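Local coordinates for protein lysine-sensitive aspartokinase 3 (Escherichia coli, PDB 2J0W) that catalyses the ATP-dependent phosphorylation of L-aspartate to 4-phospho-L-aspartate, the first step toward lysine, and is feedback-inhibited by lysine, at residues 387-392 with 438-443; 47-52 with 357-362. All coordinates share one frame; numbering follows the deposited sequence.

Contact 1 (387-392 with 438-443) lies inside the ACT region, where a strand packs against the C-terminal helix. Contact 2 (47-52 with 357-362) joins two regions: a helix of the kinase part meets a loop of the ACT part. Their centres are 29 Å apart, and they share no helix or strand. Contact 1 is buried throughout and made of valine and leucine methyls. Contact 2 is buried at V49 and T359 but reaches the surface at T361, and its valine meets a carbonyl oxygen and threonine side chains. In each, one valine supplies about half of the buried surface and takes part in every close pair. Contact 2 is the one near the bound aspartate.

Contact 1: residues 387-392 with 438-443; sequences ALVALI and QVVQKL
V389 points from its strand at the helix that carries V439, V440 and L443. This is helix-on-sheet packing in the ACT part of the enzyme, the α/β regulatory fold in which helices cover a β-sheet. Strand 386-393 and helix 436-448 run nearly parallel here. The axes of the two segments are 10.0 Å apart and 17° from parallel.

V389 can be followed outward. Its CB leaves the backbone toward the helix and forks into two methyls. CG1 lies anti to the backbone N (chi1 172°), and CG2 lies beside that N. This fork serves two parts of the helix. CG1 meets L443: the two side chains reach toward each other, tip to tip, and V389 CG1 is 3.9 Å from L443 CD1. CG2 faces the preceding turn. V389 CG2 is 4.4 Å from V439 CG1 and 4.5 Å from V440 CG2, so these contacts are looser.

All four residues are buried, and the contact between them is wholly apolar. The strand is held in its sheet by backbone hydrogen bonds, with V389 paired to F429 and L388 to R305. Neighbours extend the apolar layer: V389 also touches F429, V439 touches F413, and L443 touches L302. The bound ADP is about 9 Å from the side chain of V440, so the contact itself does not touch the nucleotide.

Within the helix, the turn that presents L443 beside V439 is closed by a backbone hydrogen bond of 2.9 Å from L443 N to V439 O.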
# COMPACT_ATOMS: atom_id res chain seq x y z
N ALA A 387 -16.12 -6.06 3.46
CA ALA A 387 -15.94 -7.12 2.47
C ALA A 387 -15.06 -6.68 1.30
O ALA A 387 -15.21 -5.57 0.77
CB ALA A 387 -17.31 -7.57 1.95
N LEU A 388 -14.14 -7.54 0.89
CA LEU A 388 -13.24 -7.23 -0.22
C LEU A 388 -13.80 -7.68 -1.56
O LEU A 388 -14.30 -8.80 -1.69
CB LEU A 388 -11.88 -7.91 -0.04
CG LEU A 388 -10.95 -7.76 -1.26
CD1 LEU A 388 -10.31 -6.40 -1.22
CD2 LEU A 388 -9.88 -8.83 -1.27
N VAL A 389 -13.69 -6.81 -2.57
CA VAL A 389 -14.14 -7.14 -3.91
C VAL A 389 -12.93 -7.03 -4.84
O VAL A 389 -12.26 -6.00 -4.90
CB VAL A 389 -15.27 -6.20 -4.41
CG1 VAL A 389 -15.57 -6.48 -5.88
CG2 VAL A 389 -16.54 -6.45 -3.61
N ALA A 390 -12.65 -8.11 -5.56
CA ALA A 390 -11.52 -8.15 -6.46
C ALA A 390 -11.91 -8.40 -7.91
O ALA A 390 -12.80 -9.20 -8.19
CB ALA A 390 -10.56 -9.23 -6.01
N LEU A 391 -11.25 -7.72 -8.84
CA LEU A 391 -11.49 -7.93 -10.26
C LEU A 391 -10.24 -8.56 -10.83
O LEU A 391 -9.16 -7.98 -10.76
CB LEU A 391 -11.74 -6.62 -11.00
CG LEU A 391 -11.59 -6.81 -12.52
CD1 LEU A 391 -12.71 -7.69 -13.04
CD2 LEU A 391 -11.62 -5.46 -13.21
N ILE A 392 -10.37 -9.73 -11.40
CA ILE A 392 -9.21 -10.38 -11.97
C ILE A 392 -9.28 -10.40 -13.47
O ILE A 392 -10.33 -10.64 -14.07
CB ILE A 392 -9.08 -11.80 -11.43
CG1 ILE A 392 -8.83 -11.72 -9.93
CG2 ILE A 392 -7.94 -12.54 -12.16
CD1 ILE A 392 -8.39 -13.00 -9.33
N GLN A 438 -24.69 -6.99 -3.67
CA GLN A 438 -25.32 -6.11 -4.65
C GLN A 438 -24.25 -5.48 -5.56
O GLN A 438 -24.48 -5.23 -6.74
CB GLN A 438 -26.15 -5.01 -3.97
CG GLN A 438 -27.01 -4.23 -4.95
CD GLN A 438 -27.64 -2.99 -4.35
OE1 GLN A 438 -28.32 -2.23 -5.05
NE2 GLN A 438 -27.42 -2.76 -3.07
N VAL A 439 -23.07 -5.23 -4.99
CA VAL A 439 -21.97 -4.67 -5.75
C VAL A 439 -21.48 -5.72 -6.75
O VAL A 439 -21.35 -5.44 -7.94
CB VAL A 439 -20.80 -4.26 -4.82
CG1 VAL A 439 -19.57 -3.90 -5.63
CG2 VAL A 439 -21.23 -3.09 -3.96
N VAL A 440 -21.22 -6.93 -6.26
CA VAL A 440 -20.75 -8.01 -7.13
C VAL A 440 -21.68 -8.20 -8.31
O VAL A 440 -21.25 -8.46 -9.44
CB VAL A 440 -20.67 -9.32 -6.35
CG1 VAL A 440 -20.23 -10.45 -7.27
CG2 VAL A 440 -19.72 -9.16 -5.19
N GLN A 441 -22.97 -8.06 -8.04
CA GLN A 441 -23.98 -8.21 -9.07
C GLN A 441 -23.90 -7.03 -10.04
O GLN A 441 -23.75 -7.22 -11.25
CB GLN A 441 -25.37 -8.28 -8.42
CG GLN A 441 -25.63 -9.58 -7.66
CD GLN A 441 -26.62 -9.41 -6.52
OE1 GLN A 441 -27.03 -10.39 -5.90
NE2 GLN A 441 -27.01 -8.17 -6.24
N LYS A 442 -23.97 -5.81 -9.51
CA LYS A 442 -23.90 -4.65 -10.37
C LYS A 442 -22.71 -4.70 -11.32
O LYS A 442 -22.87 -4.45 -12.51
CB LYS A 442 -23.87 -3.37 -9.55
CG LYS A 442 -25.23 -2.99 -8.98
CD LYS A 442 -26.27 -2.81 -10.08
CE LYS A 442 -27.64 -2.48 -9.50
NZ LYS A 442 -27.57 -1.31 -8.56
N LEU A 443 -21.53 -5.02 -10.80
CA LEU A 443 -20.32 -5.09 -11.64
C LEU A 443 -20.44 -6.13 -12.73
O LEU A 443 -20.40 -5.83 -13.92
CB LEU A 443 -19.10 -5.43 -10.79
CG LEU A 443 -18.60 -4.45 -9.74
CD1 LEU A 443 -17.39 -5.06 -9.08
CD2 LEU A 443 -18.25 -3.11 -10.38

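Contact 2: residues 47-52 with 357-362; sequences LLVALA and GSTSTG
The chi1 of V49 (163°) sets CG1 anti to the backbone N and CG2 beside it, and this fork meets the loop at T359 and T361. The contact is a helix-to-loop junction between the amino acid kinase fold and the ACT part of the chain. V49 is on helix 44-51; the loop follows strand 348-353.

V49 CG2 lies 3.8 Å from T359 O, and V49 CG1 is 4.1 Å from the same oxygen. The side chains also meet, with V49 CG2 at 4.4 Å from T359 CG2. These are van der Waals contacts. The polar end of T359 is held elsewhere: OG1 is hydrogen-bonded to T195 OG1 and to G153 O. T361 lies at the exposed border. V49 CG1 approaches T361 OG1 loosely, at 4.3 Å, and this OG1 is hydrogen-bonded to E53 OE1.

The substrate site is close. The side chain of V49 is about 4 Å from those of T45 and R198, both substrate-binding residues, and the side chain of T359 is about 7 Å from the bound aspartate.

The loop bends through an ST turn at S358, where S360 N donates to S358 OG over 3.2 Å with an N-H...O angle of 157°.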
# COMPACT_ATOMS: atom_id res chain seq x y z
N LEU A 47 -19.75 -30.21 12.36
CA LEU A 47 -20.22 -30.84 13.58
C LEU A 47 -19.02 -31.04 14.49
O LEU A 47 -19.02 -30.61 15.66
CB LEU A 47 -20.92 -32.17 13.27
CG LEU A 47 -22.33 -31.96 12.71
CD1 LEU A 47 -22.94 -33.27 12.20
CD2 LEU A 47 -23.20 -31.35 13.80
N LEU A 48 -17.98 -31.67 13.94
CA LEU A 48 -16.74 -31.95 14.66
C LEU A 48 -16.11 -30.70 15.25
O LEU A 48 -15.58 -30.73 16.36
CB LEU A 48 -15.74 -32.65 13.75
CG LEU A 48 -16.13 -34.11 13.46
CD1 LEU A 48 -15.12 -34.73 12.53
CD2 LEU A 48 -16.20 -34.89 14.78
N VAL A 49 -16.16 -29.60 14.51
CA VAL A 49 -15.59 -28.36 15.01
C VAL A 49 -16.43 -27.81 16.17
O VAL A 49 -15.90 -27.29 17.15
CB VAL A 49 -15.48 -27.31 13.88
CG1 VAL A 49 -15.28 -25.91 14.47
CG2 VAL A 49 -14.32 -27.66 12.96
N ALA A 50 -17.75 -27.94 16.07
CA ALA A 50 -18.60 -27.44 17.13
C ALA A 50 -18.33 -28.23 18.42
O ALA A 50 -18.45 -27.69 19.52
CB ALA A 50 -20.05 -27.57 16.74
N LEU A 51 -17.98 -29.51 18.26
CA LEU A 51 -17.69 -30.36 19.42
C LEU A 51 -16.33 -30.05 20.04
O LEU A 51 -16.15 -30.18 21.26
CB LEU A 51 -17.75 -31.82 19.02
CG LEU A 51 -19.15 -32.38 18.77
CD1 LEU A 51 -19.03 -33.75 18.12
CD2 LEU A 51 -19.91 -32.45 20.08
N ALA A 52 -15.37 -29.63 19.23
CA ALA A 52 -14.06 -29.30 19.74
C ALA A 52 -14.09 -27.94 20.43
O ALA A 52 -13.08 -27.46 20.93
CB ALA A 52 -13.03 -29.29 18.60
N GLY A 357 -9.14 -18.55 8.40
CA GLY A 357 -9.28 -19.73 7.56
C GLY A 357 -8.77 -20.93 8.37
O GLY A 357 -8.59 -22.03 7.85
N SER A 358 -8.54 -20.70 9.66
CA SER A 358 -8.06 -21.77 10.52
C SER A 358 -9.18 -22.74 10.86
O SER A 358 -10.36 -22.38 10.85
CB SER A 358 -7.49 -21.20 11.81
OG SER A 358 -7.20 -22.27 12.69
N THR A 359 -8.80 -23.98 11.15
CA THR A 359 -9.75 -25.03 11.49
C THR A 359 -10.42 -24.71 12.82
O THR A 359 -11.55 -25.11 13.08
CB THR A 359 -9.02 -26.38 11.59
OG1 THR A 359 -8.43 -26.67 10.32
CG2 THR A 359 -9.99 -27.48 11.97
N SER A 360 -9.72 -23.99 13.69
CA SER A 360 -10.29 -23.64 14.98
C SER A 360 -10.92 -22.24 14.95
O SER A 360 -10.27 -21.26 14.60
CB SER A 360 -9.21 -23.71 16.07
OG SER A 360 -9.80 -23.80 17.35
N THR A 361 -12.19 -22.18 15.31
CA THR A 361 -12.96 -20.94 15.34
C THR A 361 -12.28 -19.81 16.11
O THR A 361 -11.96 -18.76 15.55
CB THR A 361 -14.35 -21.17 15.96
OG1 THR A 361 -14.34 -22.39 16.71
CG2 THR A 361 -15.43 -21.23 14.89
N GLY A 362 -12.08 -20.05 17.41
CA GLY A 362 -11.47 -19.07 18.29
C GLY A 362 -10.15 -18.44 17.90
O GLY A 362 -9.53 -17.76 18.71